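Local coordinates for protein glutamine cyclotransferase (PDB 6QRO) that probably catalyses the zinc-dependent cyclisation of N-terminal glutamine residues of peptides to pyroglutamate, as a type II glutaminyl cyclase resembling the mammalian enzymes, at residues Lys88-Val93 and Phe162-Asp167; Val48-Ala53 and Asn83-Lys88; Gln75-Thr80 and Ser186-Lys191. One frame throughout, in Å; residues are numbered along the deposited sequence.

Interaction 1: Lys88-Val93 and Phe162-Asp167. With ZN (zinc ion), chain E.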
ATOM      1  N   LYS A  88      11.945  12.424   8.116  1.00 13.77           N
ATOM      2  CA  LYS A  88      10.843  12.900   8.946  1.00 17.94           C
ATOM      3  C   LYS A  88       9.567  12.280   8.395  1.00 16.71           C
ATOM      4  O   LYS A  88       8.893  12.849   7.528  1.00 14.94           O
ATOM      5  CB  LYS A  88      10.793  14.423   8.924  1.00 19.99           C
ATOM      6  CG  LYS A  88      12.136  15.057   9.205  1.00 16.10           C
ATOM      7  CD  LYS A  88      12.563  14.966  10.647  1.00 16.80           C
ATOM      8  CE  LYS A  88      13.776  15.874  10.875  1.00 17.67           C
ATOM      9  NZ  LYS A  88      13.529  17.004  11.824  1.00 21.46           N
ATOM     10  N   ALA A  89       9.237  11.103   8.920  1.00 17.07           N
ATOM     11  CA  ALA A  89       8.156  10.264   8.432  1.00 18.54           C
ATOM     12  C   ALA A  89       6.859  10.492   9.204  1.00 14.28           C
ATOM     13  O   ALA A  89       6.871  10.908  10.358  1.00 13.59           O
ATOM     14  CB  ALA A  89       8.543   8.785   8.517  1.00 12.70           C
ATOM     15  N   GLN A  90       5.735  10.251   8.518  1.00 15.03           N
ATOM     16  CA  GLN A  90       4.401  10.227   9.113  1.00 13.45           C
ATOM     17  C   GLN A  90       3.748   8.904   8.729  1.00 11.88           C
ATOM     18  O   GLN A  90       3.462   8.682   7.553  1.00  9.81           O
ATOM     19  CB  GLN A  90       3.511  11.390   8.657  1.00 14.64           C
ATOM     20  CG  GLN A  90       3.918  12.796   9.039  1.00 14.71           C
ATOM     21  CD  GLN A  90       4.591  13.570   7.919  1.00 12.88           C
ATOM     22  OE1 GLN A  90       4.682  13.100   6.799  1.00 12.72           O
ATOM     23  NE2 GLN A  90       5.014  14.790   8.218  1.00 15.88           N
ATOM     24  N   ASN A  91       3.581   7.996   9.699  1.00 12.26           N
ATOM     25  CA  ASN A  91       2.679   6.856   9.538  1.00 13.41           C
ATOM     26  C   ASN A  91       1.258   7.309   9.866  1.00 13.93           C
ATOM     27  O   ASN A  91       1.004   7.815  10.967  1.00 11.79           O
ATOM     28  CB  ASN A  91       3.062   5.690  10.446  1.00 12.89           C
ATOM     29  CG  ASN A  91       4.398   5.039  10.065  1.00 11.04           C
ATOM     30  OD1 ASN A  91       4.804   5.016   8.903  1.00  9.78           O
ATOM     31  ND2 ASN A  91       5.049   4.459  11.051  1.00 13.43           N
ATOM     32  N   ILE A  92       0.334   7.122   8.923  1.00 12.91           N
ATOM     33  CA  ILE A  92      -1.024   7.659   9.033  1.00 12.07           C
ATOM     34  C   ILE A  92      -1.993   6.502   9.257  1.00 10.31           C
ATOM     35  O   ILE A  92      -2.127   5.616   8.403  1.00 10.02           O
ATOM     36  CB  ILE A  92      -1.401   8.484   7.792  1.00 10.72           C
ATOM     37  CG1 ILE A  92      -0.353   9.574   7.567  1.00 10.10           C
ATOM     38  CG2 ILE A  92      -2.796   9.108   7.981  1.00 10.81           C
ATOM     39  CD1 ILE A  92      -0.358  10.179   6.174  1.00 11.63           C
ATOM     40  N   VAL A  93      -2.663   6.511  10.408  1.00 11.79           N
ATOM     41  CA  VAL A  93      -3.571   5.445  10.811  1.00 12.00           C
ATOM     42  C   VAL A  93      -4.976   6.024  10.917  1.00 12.00           C
ATOM     43  O   VAL A  93      -5.224   6.953  11.698  1.00 11.38           O
ATOM     44  CB  VAL A  93      -3.164   4.791  12.144  1.00 14.63           C
ATOM     45  CG1 VAL A  93      -4.201   3.712  12.538  1.00 13.43           C
ATOM     46  CG2 VAL A  93      -1.782   4.178  12.051  1.00 11.34           C
ATOM     47  N   PHE A 162      -1.469   3.946   6.306  1.00  6.67           N
ATOM     48  CA  PHE A 162      -0.616   4.394   5.214  1.00  9.04           C
ATOM     49  C   PHE A 162       0.806   4.491   5.750  1.00 10.00           C
ATOM     50  O   PHE A 162       1.095   5.343   6.594  1.00  9.23           O
ATOM     51  CB  PHE A 162      -1.068   5.747   4.661  1.00 11.40           C
ATOM     52  CG  PHE A 162      -2.498   5.768   4.168  1.00  7.22           C
ATOM     53  CD1 PHE A 162      -3.001   4.724   3.431  1.00  9.06           C
ATOM     54  CD2 PHE A 162      -3.328   6.831   4.461  1.00  9.06           C
ATOM     55  CE1 PHE A 162      -4.316   4.735   2.971  1.00 11.72           C
ATOM     56  CE2 PHE A 162      -4.646   6.843   4.020  1.00 10.77           C
ATOM     57  CZ  PHE A 162      -5.136   5.785   3.264  1.00  8.64           C
ATOM     58  N   PHE A 163       1.688   3.622   5.272  1.00  9.23           N
ATOM     59  CA  PHE A 163       3.066   3.589   5.755  1.00 10.94           C
ATOM     60  C   PHE A 163       3.994   4.499   4.949  1.00  8.48           C
ATOM     61  O   PHE A 163       4.000   4.480   3.712  1.00  8.90           O
ATOM     62  CB  PHE A 163       3.597   2.153   5.750  1.00  8.75           C
ATOM     63  CG  PHE A 163       3.037   1.315   6.859  1.00  9.66           C
ATOM     64  CD1 PHE A 163       3.104   1.765   8.167  1.00  8.66           C
ATOM     65  CD2 PHE A 163       2.505   0.076   6.611  1.00 10.87           C
ATOM     66  CE1 PHE A 163       2.620   1.013   9.201  1.00  8.80           C
ATOM     67  CE2 PHE A 163       2.006  -0.693   7.648  1.00 14.40           C
ATOM     68  CZ  PHE A 163       2.065  -0.217   8.950  1.00 10.84           C
ATOM     69  N   ASP A 164       4.807   5.259   5.663  1.00 11.62           N
ATOM     70  CA  ASP A 164       5.778   6.165   5.074  1.00 14.31           C
ATOM     71  C   ASP A 164       7.121   5.469   4.857  1.00 14.83           C
ATOM     72  O   ASP A 164       7.395   4.398   5.410  1.00 13.44           O
ATOM     73  CB  ASP A 164       5.965   7.387   5.979  1.00 11.18           C
ATOM     74  CG  ASP A 164       6.431   8.614   5.224  1.00 13.32           C
ATOM     75  OD1 ASP A 164       6.790   8.496   4.030  1.00 10.85           O
ATOM     76  OD2 ASP A 164       6.445   9.696   5.845  1.00 14.29           O
ATOM     77  N   ALA A 165       7.952   6.099   4.022  1.00 13.47           N
ATOM     78  CA  ALA A 165       9.374   5.759   3.896  1.00 14.24           C
ATOM     79  C   ALA A 165       9.573   4.275   3.597  1.00 12.79           C
ATOM     80  O   ALA A 165      10.532   3.654   4.064  1.00 12.31           O
ATOM     81  CB  ALA A 165      10.156   6.181   5.146  1.00 13.21           C
ATOM     82  N   GLU A 166       8.645   3.703   2.826  1.00 11.29           N
ATOM     83  CA  GLU A 166       8.748   2.321   2.380  1.00 11.48           C
ATOM     84  C   GLU A 166       9.701   2.166   1.207  1.00 12.45           C
ATOM     85  O   GLU A 166      10.351   1.121   1.087  1.00 14.95           O
ATOM     86  CB  GLU A 166       7.365   1.822   1.974  1.00 10.12           C
ATOM     87  CG  GLU A 166       7.267   0.428   1.364  1.00 13.01           C
ATOM     88  CD  GLU A 166       7.331   0.446  -0.184  1.00 13.89           C
ATOM     89  OE1 GLU A 166       7.528   1.537  -0.757  1.00 13.57           O
ATOM     90  OE2 GLU A 166       7.157  -0.614  -0.828  1.00 10.18           O
ATOM     91  N   ASP A 167       9.785   3.184   0.343  1.00 12.70           N
ATOM     92  CA  ASP A 167      10.375   3.075  -0.986  1.00 12.81           C
ATOM     93  C   ASP A 167      11.670   3.873  -1.120  1.00 12.46           C
ATOM     94  O   ASP A 167      12.011   4.330  -2.215  1.00 12.15           O
ATOM     95  CB  ASP A 167       9.375   3.535  -2.047  1.00  9.77           C
ATOM     96  CG  ASP A 167       9.289   2.576  -3.204  1.00 10.76           C
ATOM     97  OD1 ASP A 167       9.897   1.499  -3.124  1.00 14.35           O
ATOM     98  OD2 ASP A 167       8.599   2.863  -4.177  1.00 10.03           O
TER
HETATM   99 ZN    ZN E 401       8.740   1.061  -5.085  1.00 15.28          ZN
HETATM  100  O   HOH W   1       8.686  -0.679  -5.327  1.00 10.45           O
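Ile92 and Phe162 form an antiparallel hydrogen-bonded pair joining strands 86-96 and 157-163: Ile92 N donates to Phe162 O at 3.0 Å and Phe162 N to Ile92 O at 2.8 Å. Their side chains share a face of the sheet, Ile92 CB meeting Phe162 CB at 4.2 Å. Past Phe163 the segment leaves the strand, and side chains take over the pairing. Asn91 OD1 receives Asp164 N at 3.2 Å in an almost straight bond and lies at the edge of the Phe163 ring; the amide stands nearly upright to that ring, and Asn91 ND2 is held by Gln75 OE1 and Gly185 O.

Asp164 CB passes 3.2 Å from Gln90 O; CG, turned anti to the backbone N (chi1 -154°), carries the carboxylate alongside the Gln90 side chain, the two planes 13° apart. At the tip, OD2 accepts Gln90 N at 2.8 Å through its anti lone pair, and bonds His54 NE2. Three residues on, Asp167 binds the zinc ion with both oxygens, OD2 at 2.0 Å, and Asp134, His288 and a water complete the site. The segment runs from a strand end to a zinc ligand, as in the alpha/beta fold of M28-family enzymes.

Interaction 2: Val48-Ala53 and Asn83-Lys88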
ATOM      1  N   VAL A  48       8.185  12.367  -1.705  1.00 13.40           N
ATOM      2  CA  VAL A  48       9.511  12.029  -1.173  1.00 13.49           C
ATOM      3  C   VAL A  48       9.624  12.526   0.267  1.00 11.79           C
ATOM      4  O   VAL A  48       9.343  13.704   0.535  1.00 11.91           O
ATOM      5  CB  VAL A  48      10.637  12.635  -2.031  1.00 12.78           C
ATOM      6  CG1 VAL A  48      11.998  12.347  -1.406  1.00 11.49           C
ATOM      7  CG2 VAL A  48      10.587  12.098  -3.439  1.00 12.20           C
ATOM      8  N   PRO A  49      10.000  11.672   1.224  1.00 10.93           N
ATOM      9  CA  PRO A  49      10.177  12.139   2.603  1.00 14.53           C
ATOM     10  C   PRO A  49      11.141  13.324   2.694  1.00 13.77           C
ATOM     11  O   PRO A  49      12.196  13.346   2.053  1.00 13.74           O
ATOM     12  CB  PRO A  49      10.711  10.896   3.317  1.00 13.59           C
ATOM     13  CG  PRO A  49      10.095   9.763   2.549  1.00 10.55           C
ATOM     14  CD  PRO A  49      10.081  10.204   1.125  1.00 11.11           C
ATOM     15  N   ASN A  50      10.763  14.308   3.516  1.00 13.91           N
ATOM     16  CA  ASN A  50      11.490  15.567   3.746  1.00 13.39           C
ATOM     17  C   ASN A  50      11.275  16.595   2.642  1.00 16.59           C
ATOM     18  O   ASN A  50      12.135  17.463   2.461  1.00 18.74           O
ATOM     19  CB  ASN A  50      13.001  15.389   3.975  1.00 15.68           C
ATOM     20  CG  ASN A  50      13.321  14.648   5.270  1.00 15.60           C
ATOM     21  OD1 ASN A  50      12.450  14.453   6.110  1.00 17.20           O
ATOM     22  ND2 ASN A  50      14.585  14.265   5.447  1.00 14.47           N
ATOM     23  N   THR A  51      10.236  16.470   1.815  1.00 14.62           N
ATOM     24  CA  THR A  51       9.882  17.520   0.870  1.00 15.65           C
ATOM     25  C   THR A  51       8.559  18.145   1.286  1.00 16.25           C
ATOM     26  O   THR A  51       7.790  17.561   2.049  1.00 17.12           O
ATOM     27  CB  THR A  51       9.761  17.000  -0.570  1.00 16.73           C
ATOM     28  OG1 THR A  51       8.702  16.031  -0.657  1.00 14.55           O
ATOM     29  CG2 THR A  51      11.069  16.383  -1.020  1.00 11.16           C
ATOM     30  N   GLU A  52       8.281  19.334   0.750  1.00 18.14           N
ATOM     31  CA  GLU A  52       7.010  19.989   1.055  1.00 20.41           C
ATOM     32  C   GLU A  52       5.833  19.228   0.441  1.00 17.81           C
ATOM     33  O   GLU A  52       4.761  19.157   1.044  1.00 16.28           O
ATOM     34  CB  GLU A  52       7.038  21.447   0.591  1.00 18.46           C
ATOM     35  CG  GLU A  52       5.859  22.311   1.071  1.00 27.89           C
ATOM     36  CD  GLU A  52       5.645  22.323   2.600  1.00 27.99           C
ATOM     37  OE1 GLU A  52       4.530  22.687   3.037  1.00 22.56           O
ATOM     38  OE2 GLU A  52       6.573  21.985   3.371  1.00 36.16           O
ATOM     39  N   ALA A  53       6.003  18.690  -0.776  1.00 16.59           N
ATOM     40  CA  ALA A  53       4.946  17.898  -1.407  1.00 13.50           C
ATOM     41  C   ALA A  53       4.542  16.712  -0.539  1.00 15.56           C
ATOM     42  O   ALA A  53       3.369  16.331  -0.498  1.00 15.25           O
ATOM     43  CB  ALA A  53       5.399  17.405  -2.778  1.00 17.41           C
ATOM     44  N   ASN A  83      21.477   5.717   3.511  1.00 19.11           N
ATOM     45  CA  ASN A  83      22.601   6.627   3.415  1.00 17.96           C
ATOM     46  C   ASN A  83      22.844   7.404   4.706  1.00 21.81           C
ATOM     47  O   ASN A  83      23.745   8.254   4.744  1.00 17.99           O
ATOM     48  CB  ASN A  83      22.314   7.602   2.277  1.00 16.13           C
ATOM     49  CG  ASN A  83      21.022   8.363   2.513  1.00 15.13           C
ATOM     50  OD1 ASN A  83      20.260   8.015   3.416  1.00 15.84           O
ATOM     51  ND2 ASN A  83      20.746   9.361   1.691  1.00 11.70           N
ATOM     52  N   GLY A  84      22.129   7.069   5.783  1.00 19.32           N
ATOM     53  CA  GLY A  84      22.239   7.781   7.042  1.00 17.25           C
ATOM     54  C   GLY A  84      21.395   9.032   7.155  1.00 17.35           C
ATOM     55  O   GLY A  84      21.340   9.617   8.241  1.00 19.85           O
ATOM     56  N   GLU A  85      20.718   9.447   6.082  1.00 15.51           N
ATOM     57  CA  GLU A  85      19.803  10.589   6.137  1.00 19.75           C
ATOM     58  C   GLU A  85      18.636  10.331   7.087  1.00 17.76           C
ATOM     59  O   GLU A  85      18.066   9.237   7.115  1.00 17.94           O
ATOM     60  CB  GLU A  85      19.265  10.910   4.741  1.00 21.61           C
ATOM     61  CG  GLU A  85      20.005  12.023   4.027  1.00 16.83           C
ATOM     62  CD  GLU A  85      19.506  13.381   4.425  1.00 24.50           C
ATOM     63  OE1 GLU A  85      18.407  13.765   3.971  1.00 27.83           O
ATOM     64  OE2 GLU A  85      20.199  14.066   5.204  1.00 28.17           O
ATOM     65  N   LYS A  86      18.307  11.336   7.900  1.00 18.15           N
ATOM     66  CA  LYS A  86      17.182  11.256   8.829  1.00 19.29           C
ATOM     67  C   LYS A  86      15.887  11.650   8.116  1.00 17.46           C
ATOM     68  O   LYS A  86      15.768  12.772   7.614  1.00 15.52           O
ATOM     69  CB  LYS A  86      17.415  12.151  10.050  1.00 21.54           C
ATOM     70  CG  LYS A  86      18.563  11.735  10.960  1.00 18.35           C
ATOM     71  CD  LYS A  86      18.360  10.318  11.484  1.00 19.98           C
ATOM     72  CE  LYS A  86      19.283  10.011  12.655  1.00 18.83           C
ATOM     73  NZ  LYS A  86      19.508   8.553  12.769  1.00 14.56           N
ATOM     74  N   LEU A  87      14.935  10.714   8.043  1.00 14.13           N
ATOM     75  CA  LEU A  87      13.680  10.923   7.331  1.00 14.31           C
ATOM     76  C   LEU A  87      12.586  11.277   8.336  1.00 16.20           C
ATOM     77  O   LEU A  87      12.307  10.505   9.264  1.00 15.98           O
ATOM     78  CB  LEU A  87      13.298   9.682   6.527  1.00 12.33           C
ATOM     79  CG  LEU A  87      14.403   9.223   5.567  1.00 13.25           C
ATOM     80  CD1 LEU A  87      13.978   8.022   4.761  1.00  9.85           C
ATOM     81  CD2 LEU A  87      14.890  10.367   4.683  1.00 12.45           C
ATOM     82  N   LYS A  88      11.945  12.424   8.116  1.00 13.77           N
ATOM     83  CA  LYS A  88      10.843  12.900   8.946  1.00 17.94           C
ATOM     84  C   LYS A  88       9.567  12.280   8.395  1.00 16.71           C
ATOM     85  O   LYS A  88       8.893  12.849   7.528  1.00 14.94           O
ATOM     86  CB  LYS A  88      10.793  14.423   8.924  1.00 19.99           C
ATOM     87  CG  LYS A  88      12.136  15.057   9.205  1.00 16.10           C
ATOM     88  CD  LYS A  88      12.563  14.966  10.647  1.00 16.80           C
ATOM     89  CE  LYS A  88      13.776  15.874  10.875  1.00 17.67           C
ATOM     90  NZ  LYS A  88      13.529  17.004  11.824  1.00 21.46           N
TER
HETATM   91  O   HOH W   2       8.923  14.517   5.687  1.00 10.90           O
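The type II beta turn from Val48 to Thr51 meets the start of strand 86-96, with Pro49 CA 6.0 Å from Leu87 CA. The turn runs directly into helix 52-67, with Thr51 as its N-cap: Thr51 OG1 accepts from His54 N and donates to Val48 O, a carbonyl that takes both the backbone N-H and the hydroxyl of Thr51.

Asn50, at the third position of the turn, grips the strand with both ends of its amide. ND2 donates to Lys86 O at 2.9 Å, the acceptor lying in the amide plane, while OD1 accepts Lys88 N at 2.9 Å with the donor tilted 20° from the carbonyl plane. Two bonds to backbone groups two residues apart fix the rotation of this amide. CG sits anti to the carbonyl carbon (chi1 -66°), which brings the amide over to the strand. Beside it, Pro49 CB packs on Leu87 CB at 4.3 Å.

On the strand's approach, Asn83 OD1 accepts Glu85 N in an Asx turn around Gly84. A water adds a further link, accepting from Asn50 N at 2.9 Å and donating to Lys88 O, while Lys88 CG lies 3.2 Å from Asn50 OD1.

Interaction 3: Gln75-Thr80 and Ser186-Lys191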
ATOM      1  N   GLN A  75       1.871   8.932  13.515  1.00 12.79           N
ATOM      2  CA  GLN A  75       3.178   8.647  14.111  1.00 12.08           C
ATOM      3  C   GLN A  75       4.226   9.460  13.378  1.00 13.60           C
ATOM      4  O   GLN A  75       4.483   9.221  12.190  1.00 14.28           O
ATOM      5  CB  GLN A  75       3.563   7.174  14.023  1.00 14.54           C
ATOM      6  CG  GLN A  75       3.136   6.278  15.161  1.00 16.12           C
ATOM      7  CD  GLN A  75       3.506   4.822  14.910  1.00 12.96           C
ATOM      8  OE1 GLN A  75       3.751   4.417  13.776  1.00 13.44           O
ATOM      9  NE2 GLN A  75       3.574   4.041  15.972  1.00 14.92           N
ATOM     10  N   GLU A  76       4.841  10.400  14.088  1.00 13.32           N
ATOM     11  CA  GLU A  76       5.961  11.168  13.569  1.00 13.95           C
ATOM     12  C   GLU A  76       7.239  10.465  14.013  1.00 15.12           C
ATOM     13  O   GLU A  76       7.489  10.308  15.211  1.00 16.02           O
ATOM     14  CB  GLU A  76       5.947  12.609  14.076  1.00 14.04           C
ATOM     15  CG  GLU A  76       4.670  13.421  13.831  1.00 14.35           C
ATOM     16  CD  GLU A  76       4.680  14.093  12.464  1.00 16.17           C
ATOM     17  OE1 GLU A  76       3.731  14.835  12.146  1.00 20.25           O
ATOM     18  OE2 GLU A  76       5.669  13.911  11.719  1.00 17.38           O
ATOM     19  N   ALA A  77       8.034  10.007  13.057  1.00 16.98           N
ATOM     20  CA  ALA A  77       9.256   9.321  13.429  1.00 17.44           C
ATOM     21  C   ALA A  77      10.390   9.779  12.541  1.00 16.04           C
ATOM     22  O   ALA A  77      10.232   9.924  11.325  1.00 16.58           O
ATOM     23  CB  ALA A  77       9.096   7.798  13.312  1.00 19.06           C
ATOM     24  N   VAL A  78      11.546   9.972  13.159  1.00 21.42           N
ATOM     25  CA  VAL A  78      12.758  10.330  12.438  1.00 17.68           C
ATOM     26  C   VAL A  78      13.444   9.003  12.139  1.00 18.28           C
ATOM     27  O   VAL A  78      14.014   8.371  13.029  1.00 18.41           O
ATOM     28  CB  VAL A  78      13.647  11.274  13.260  1.00 18.66           C
ATOM     29  CG1 VAL A  78      14.856  11.749  12.452  1.00 13.56           C
ATOM     30  CG2 VAL A  78      12.833  12.469  13.758  1.00 14.67           C
ATOM     31  N   LEU A  79      13.392   8.587  10.882  1.00 16.41           N
ATOM     32  CA  LEU A  79      13.915   7.302  10.458  1.00 15.54           C
ATOM     33  C   LEU A  79      15.172   7.528   9.638  1.00 16.25           C
ATOM     34  O   LEU A  79      15.317   8.557   8.982  1.00 18.50           O
ATOM     35  CB  LEU A  79      12.882   6.531   9.641  1.00 16.84           C
ATOM     36  CG  LEU A  79      11.495   6.487  10.288  1.00 15.96           C
ATOM     37  CD1 LEU A  79      10.550   5.688   9.413  1.00 17.51           C
ATOM     38  CD2 LEU A  79      11.580   5.900  11.690  1.00 13.81           C
ATOM     39  N   THR A  80      16.080   6.559   9.681  1.00 20.28           N
ATOM     40  CA  THR A  80      17.385   6.685   9.044  1.00 16.80           C
ATOM     41  C   THR A  80      17.393   5.856   7.765  1.00 18.14           C
ATOM     42  O   THR A  80      17.192   4.636   7.801  1.00 18.85           O
ATOM     43  CB  THR A  80      18.503   6.248  10.001  1.00 18.59           C
ATOM     44  OG1 THR A  80      18.457   7.046  11.186  1.00 18.41           O
ATOM     45  CG2 THR A  80      19.872   6.429   9.368  1.00 16.69           C
ATOM     46  N   SER A 186       6.892   0.933   8.154  1.00 10.19           N
ATOM     47  CA  SER A 186       6.214  -0.254   8.662  1.00 11.75           C
ATOM     48  C   SER A 186       7.031  -0.948   9.741  1.00 14.52           C
ATOM     49  O   SER A 186       6.463  -1.539  10.665  1.00 12.52           O
ATOM     50  CB  SER A 186       5.916  -1.216   7.515  1.00 13.74           C
ATOM     51  OG  SER A 186       7.053  -1.435   6.692  1.00 13.70           O
ATOM     52  N   GLN A 187       8.358  -0.845   9.667  1.00 17.05           N
ATOM     53  CA  GLN A 187       9.202  -1.340  10.742  1.00 14.01           C
ATOM     54  C   GLN A 187       8.929  -0.577  12.043  1.00 15.33           C
ATOM     55  O   GLN A 187       8.785  -1.182  13.109  1.00 19.52           O
ATOM     56  CB  GLN A 187      10.661  -1.204  10.325  1.00 13.18           C
ATOM     57  CG  GLN A 187      11.177  -2.271   9.381  1.00 10.99           C
ATOM     58  CD  GLN A 187      12.633  -2.033   9.040  1.00 14.79           C
ATOM     59  OE1 GLN A 187      13.509  -2.143   9.906  1.00 14.56           O
ATOM     60  NE2 GLN A 187      12.904  -1.664   7.786  1.00 15.70           N
ATOM     61  N   PHE A 188       8.847   0.758  11.969  1.00 13.01           N
ATOM     62  CA  PHE A 188       8.594   1.563  13.164  1.00 14.32           C
ATOM     63  C   PHE A 188       7.260   1.220  13.797  1.00 16.88           C
ATOM     64  O   PHE A 188       7.194   0.900  14.987  1.00 18.67           O
ATOM     65  CB  PHE A 188       8.617   3.051  12.825  1.00 13.41           C
ATOM     66  CG  PHE A 188       8.315   3.957  14.011  1.00 18.42           C
ATOM     67  CD1 PHE A 188       9.243   4.169  14.998  1.00 18.84           C
ATOM     68  CD2 PHE A 188       7.089   4.598  14.120  1.00 17.42           C
ATOM     69  CE1 PHE A 188       8.959   5.005  16.080  1.00 22.74           C
ATOM     70  CE2 PHE A 188       6.801   5.432  15.197  1.00 16.35           C
ATOM     71  CZ  PHE A 188       7.732   5.635  16.174  1.00 19.24           C
ATOM     72  N   TRP A 189       6.189   1.243  12.996  1.00 16.98           N
ATOM     73  CA  TRP A 189       4.846   1.014  13.519  1.00 13.71           C
ATOM     74  C   TRP A 189       4.705  -0.394  14.065  1.00 15.41           C
ATOM     75  O   TRP A 189       4.117  -0.594  15.128  1.00 15.60           O
ATOM     76  CB  TRP A 189       3.799   1.263  12.431  1.00 12.94           C
ATOM     77  CG  TRP A 189       2.400   0.956  12.871  1.00 14.57           C
ATOM     78  CD1 TRP A 189       1.523   1.785  13.525  1.00 12.82           C
ATOM     79  CD2 TRP A 189       1.739  -0.308  12.749  1.00 12.84           C
ATOM     80  NE1 TRP A 189       0.352   1.115  13.785  1.00 14.00           N
ATOM     81  CE2 TRP A 189       0.465  -0.173  13.326  1.00 14.11           C
ATOM     82  CE3 TRP A 189       2.106  -1.540  12.208  1.00 13.19           C
ATOM     83  CZ2 TRP A 189      -0.445  -1.215  13.362  1.00 15.47           C
ATOM     84  CZ3 TRP A 189       1.198  -2.576  12.241  1.00 15.93           C
ATOM     85  CH2 TRP A 189      -0.068  -2.403  12.806  1.00 17.72           C
ATOM     86  N   ALA A 190       5.271  -1.381  13.368  1.00 11.80           N
ATOM     87  CA  ALA A 190       5.092  -2.761  13.796  1.00 16.41           C
ATOM     88  C   ALA A 190       5.743  -3.002  15.147  1.00 14.83           C
ATOM     89  O   ALA A 190       5.271  -3.843  15.916  1.00 15.38           O
ATOM     90  CB  ALA A 190       5.650  -3.721  12.739  1.00 14.23           C
ATOM     91  N   LYS A 191       6.830  -2.299  15.446  1.00 17.26           N
ATOM     92  CA  LYS A 191       7.437  -2.421  16.761  1.00 20.41           C
ATOM     93  C   LYS A 191       6.888  -1.374  17.725  1.00 21.26           C
ATOM     94  O   LYS A 191       7.036  -1.531  18.947  1.00 21.94           O
ATOM     95  CB  LYS A 191       8.970  -2.312  16.686  1.00 18.15           C
ATOM     96  CG  LYS A 191       9.515  -0.912  16.893  1.00 23.23           C
ATOM     97  CD  LYS A 191      11.000  -0.827  16.633  1.00 32.02           C
ATOM     98  CE  LYS A 191      11.547   0.548  17.015  1.00 33.76           C
ATOM     99  NZ  LYS A 191      13.042   0.632  16.883  1.00 35.37           N
TER
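The ring of Phe188, on helix 184-191, takes the methyl group of Ala77, on strand 71-80, squarely over one face. In this CH-pi contact, the apolar centre of the interface, Ala77 CB lies 3.6 Å from the centroid of the Phe188 ring and only 5° off its normal. The first torsion swings the Phe188 ring out from the helix to the strand. Leu79 adds looser packing from further along the strand, its CD2 branch lying 4.3 Å from Phe188 CB.

The polar side chain in the contact is that of Gln75, whose extended chain comes at Phe188 from the opposite direction. Its CG lies in the plane of the Phe188 ring, at the edge, and CD approaches Phe188 CE2 to 3.4 Å. The amide is turned 62° from that ring. OE1 reaches between the two aromatic residues, 3.4 Å from Phe188 CD2 and 3.4 Å from Trp189 CB, at the edge of the indole as well.

No hydrogen bond joins the two segments; Gln75 OE1 instead takes its hydrogen bond from Asn91 ND2, and Trp189 NE1 pairs with His194. Trp189 also meets the rings of His194 and Tyr198. The segment axes pass 10.1 Å apart at 125°, a helix packed across an outer strand of the sheet, as in the layered alpha/beta fold of this family.

Interactions 1 and 2 use strand 86-96; interaction 3 uses its sheet neighbour, strand 71-80. Interactions 1 and 2 share Lys88 and have centres about 11 Å apart; they also touch directly, Ala165 CB lying 4.3 Å from Leu87 CD1. Interactions 1 and 3 are closer, with centres about 8 Å apart, and are joined by sheet bonds, Ala89 N to Ala77 O at 2.9 Å and Asn91 O to Gln75 N at 2.9 Å, and by Phe163 CE1, 3.4 Å from Trp189 CB. Between interactions 2 and 3, Lys86 CB packs on Val78 CG1 at 3.5 Å. Interaction 1 contains the zinc ligand Asp167; the side chain of Pro49 in interaction 2 is about 11 Å from the metal, and that of Leu79 in interaction 3 about 12 Å from that of Asp167.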